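Local coordinates for arginase (Glaciozyma antarctica, PDB 5YNL), which probably hydrolyses L-arginine to L-ornithine and urea, as a cold-adapted member of the arginase family from a psychrophilic yeast, at residues Pro55-Ile60 / Lys144-Val149. Numbering follows the deposited sequence.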
ATOM      1  N   PRO A  55     -12.336 -10.542 -17.453  1.00 56.96           N
ATOM      2  CA  PRO A  55     -12.555 -11.518 -16.371  1.00 56.57           C
ATOM      3  C   PRO A  55     -11.809 -11.140 -15.060  1.00 53.21           C
ATOM      4  O   PRO A  55     -10.608 -11.411 -14.934  1.00 53.03           O
ATOM      5  CB  PRO A  55     -12.053 -12.844 -16.971  1.00 59.85           C
ATOM      6  CG  PRO A  55     -11.162 -12.458 -18.107  1.00 61.15           C
ATOM      7  CD  PRO A  55     -11.600 -11.114 -18.600  1.00 59.97           C
ATOM      8  N   ARG A  56     -12.521 -10.532 -14.106  1.00 58.33           N
ATOM      9  CA  ARG A  56     -11.903  -9.936 -12.900  1.00 56.49           C
ATOM     10  C   ARG A  56     -10.965 -10.854 -12.087  1.00 55.19           C
ATOM     11  O   ARG A  56     -11.392 -11.875 -11.524  1.00 56.26           O
ATOM     12  CB  ARG A  56     -12.971  -9.351 -11.955  1.00 57.49           C
ATOM     13  CG  ARG A  56     -13.599  -8.032 -12.402  1.00 58.96           C
ATOM     14  CD  ARG A  56     -12.563  -7.065 -12.973  1.00 58.68           C
ATOM     15  NE  ARG A  56     -13.108  -5.734 -13.256  1.00 60.74           N
ATOM     16  CZ  ARG A  56     -13.870  -5.433 -14.305  1.00 63.14           C
ATOM     17  NH1 ARG A  56     -14.210  -6.370 -15.177  1.00 63.36           N
ATOM     18  NH2 ARG A  56     -14.307  -4.194 -14.471  1.00 65.52           N
ATOM     19  N   THR A  57      -9.696 -10.471 -11.992  1.00 51.39           N
ATOM     20  CA  THR A  57      -8.742 -11.349 -11.343  1.00 50.64           C
ATOM     21  C   THR A  57      -7.957 -10.665 -10.251  1.00 49.35           C
ATOM     22  O   THR A  57      -7.394  -9.587 -10.457  1.00 48.64           O
ATOM     23  CB  THR A  57      -7.784 -11.984 -12.345  1.00 52.95           C
ATOM     24  OG1 THR A  57      -8.532 -12.460 -13.473  1.00 55.62           O
ATOM     25  CG2 THR A  57      -7.040 -13.156 -11.689  1.00 53.98           C
ATOM     26  N   ALA A  58      -7.938 -11.306  -9.080  1.00 40.03           N
ATOM     27  CA  ALA A  58      -7.187 -10.815  -7.925  1.00 37.89           C
ATOM     28  C   ALA A  58      -5.844 -11.528  -7.889  1.00 39.10           C
ATOM     29  O   ALA A  58      -5.800 -12.748  -7.769  1.00 40.93           O
ATOM     30  CB  ALA A  58      -7.962 -11.062  -6.610  1.00 36.78           C
ATOM     31  N   GLY A  59      -4.755 -10.775  -8.015  1.00 52.03           N
ATOM     32  CA  GLY A  59      -3.431 -11.351  -7.877  1.00 52.76           C
ATOM     33  C   GLY A  59      -3.043 -11.340  -6.414  1.00 52.11           C
ATOM     34  O   GLY A  59      -3.249 -10.343  -5.706  1.00 50.87           O
ATOM     35  N   ILE A  60      -2.487 -12.444  -5.940  1.00 55.62           N
ATOM     36  CA  ILE A  60      -2.120 -12.512  -4.539  1.00 55.66           C
ATOM     37  C   ILE A  60      -0.633 -12.789  -4.388  1.00 56.26           C
ATOM     38  O   ILE A  60      -0.140 -13.831  -4.847  1.00 57.73           O
ATOM     39  CB  ILE A  60      -2.967 -13.565  -3.783  1.00 58.00           C
ATOM     40  CG1 ILE A  60      -4.414 -13.072  -3.659  1.00 58.91           C
ATOM     41  CG2 ILE A  60      -2.387 -13.837  -2.398  1.00 59.96           C
ATOM     42  CD1 ILE A  60      -5.314 -14.017  -2.941  1.00 62.52           C
ATOM     43  N   LYS A 144      -1.195  -7.972 -16.364  1.00 56.25           N
ATOM     44  CA  LYS A 144      -2.214  -8.897 -16.844  1.00 57.75           C
ATOM     45  C   LYS A 144      -3.641  -8.419 -16.577  1.00 55.71           C
ATOM     46  O   LYS A 144      -4.600  -9.134 -16.865  1.00 56.86           O
ATOM     47  CB  LYS A 144      -2.000 -10.278 -16.216  1.00 58.73           C
ATOM     48  CG  LYS A 144      -0.764 -10.984 -16.721  1.00 61.80           C
ATOM     49  CD  LYS A 144      -0.430 -12.220 -15.890  1.00 62.49           C
ATOM     50  CE  LYS A 144      -1.485 -13.295 -16.013  1.00 63.82           C
ATOM     51  NZ  LYS A 144      -0.894 -14.666 -15.883  1.00 66.61           N
ATOM     52  N   GLY A 145      -3.781  -7.219 -16.024  1.00 57.36           N
ATOM     53  CA  GLY A 145      -5.095  -6.691 -15.691  1.00 55.54           C
ATOM     54  C   GLY A 145      -5.587  -7.142 -14.323  1.00 53.52           C
ATOM     55  O   GLY A 145      -6.739  -6.914 -13.930  1.00 52.32           O
ATOM     56  N   GLN A 146      -4.716  -7.802 -13.576  1.00 59.74           N
ATOM     57  CA  GLN A 146      -5.110  -8.235 -12.249  1.00 58.05           C
ATOM     58  C   GLN A 146      -5.072  -7.067 -11.272  1.00 55.17           C
ATOM     59  O   GLN A 146      -4.416  -6.054 -11.520  1.00 54.60           O
ATOM     60  CB  GLN A 146      -4.206  -9.364 -11.771  1.00 59.19           C
ATOM     61  CG  GLN A 146      -4.268 -10.587 -12.646  1.00 62.34           C
ATOM     62  CD  GLN A 146      -3.607 -11.769 -11.996  1.00 63.46           C
ATOM     63  OE1 GLN A 146      -2.899 -11.624 -11.007  1.00 62.07           O
ATOM     64  NE2 GLN A 146      -3.839 -12.952 -12.542  1.00 66.25           N
ATOM     65  N   LEU A 147      -5.801  -7.196 -10.169  1.00 45.82           N
ATOM     66  CA  LEU A 147      -5.613  -6.287  -9.043  1.00 43.43           C
ATOM     67  C   LEU A 147      -4.676  -7.051  -8.113  1.00 43.44           C
ATOM     68  O   LEU A 147      -5.046  -8.113  -7.635  1.00 44.03           O
ATOM     69  CB  LEU A 147      -6.956  -6.007  -8.357  1.00 42.13           C
ATOM     70  CG  LEU A 147      -7.132  -4.743  -7.508  1.00 39.98           C
ATOM     71  CD1 LEU A 147      -8.604  -4.551  -7.205  1.00 39.55           C
ATOM     72  CD2 LEU A 147      -6.319  -4.837  -6.218  1.00 38.90           C
ATOM     73  N   THR A 148      -3.458  -6.557  -7.901  1.00 45.72           N
ATOM     74  CA  THR A 148      -2.471  -7.290  -7.097  1.00 46.36           C
ATOM     75  C   THR A 148      -2.620  -6.971  -5.608  1.00 44.67           C
ATOM     76  O   THR A 148      -2.379  -5.832  -5.166  1.00 43.37           O
ATOM     77  CB  THR A 148      -1.047  -6.963  -7.526  1.00 47.43           C
ATOM     78  OG1 THR A 148      -0.973  -6.998  -8.959  1.00 48.94           O
ATOM     79  CG2 THR A 148      -0.059  -7.947  -6.909  1.00 48.83           C
ATOM     80  N   VAL A 149      -3.026  -7.973  -4.840  1.00 41.32           N
ATOM     81  CA  VAL A 149      -3.132  -7.835  -3.395  1.00 40.13           C
ATOM     82  C   VAL A 149      -1.816  -8.306  -2.782  1.00 41.24           C
ATOM     83  O   VAL A 149      -1.533  -9.508  -2.779  1.00 42.78           O
ATOM     84  CB  VAL A 149      -4.320  -8.663  -2.821  1.00 39.99           C
ATOM     85  CG1 VAL A 149      -4.430  -8.489  -1.308  1.00 38.91           C
ATOM     86  CG2 VAL A 149      -5.642  -8.268  -3.504  1.00 39.38           C
TER
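Thr57 to Ile60 and Leu147 to Val149 run side by side as parallel neighbours in the central beta-sheet, where the first residues of strand 57-63 lie beside strand 147-152. The backbones pair in the staggered way of parallel strands: Leu147 N donates to Thr57 O (2.9 Å), Gly59 N to Leu147 O (2.7 Å), and Val149 N to Gly59 O. Thr57 O also takes a CA-H contact from Gln146 CA at 3.2 Å, and Gly59 O one from Thr148 CA. Gly59 faces Thr148 with their CA atoms 4.2 Å apart, closer than the flanking pairs Ala58-Leu147 and Ile60-Val149.

This pairing belongs to the eight-stranded parallel alpha/beta fold of arginases. The chain between the two strands passes through helices 77-83 and 86-92 to the edge strand 96-99, which lies on the other side of 57-63, and returns to the sheet through helix 124-142. Ala58, Ile60, Leu147 and Val149 direct their side chains to one face, where helix 86-92 covers Ala58 and Ile60; Thr148 lies on the other, against Val138 and His141 of helix 124-142.

Gln146 reaches across to the neighbouring strand from just before Leu147. Its chain, extended beyond CG, carries the amide past the Thr57 side chain, with NE2 3.3 Å from Thr57 CG2, and brings OE1 to 3.2 Å from Gly59 CA. The absence of a side chain at Gly59 leaves room for that oxygen. Hydrogen bonds between OE1 and His141 ND1 and from NE2 to Asp98 OD2 hold both ends of the buried amide, linking helix 124-142 to the edge strand. Thr57 turns OG1 the other way, back along its own chain to Pro55 O (2.7 Å), while CG2, anti to the backbone N, meets the amide.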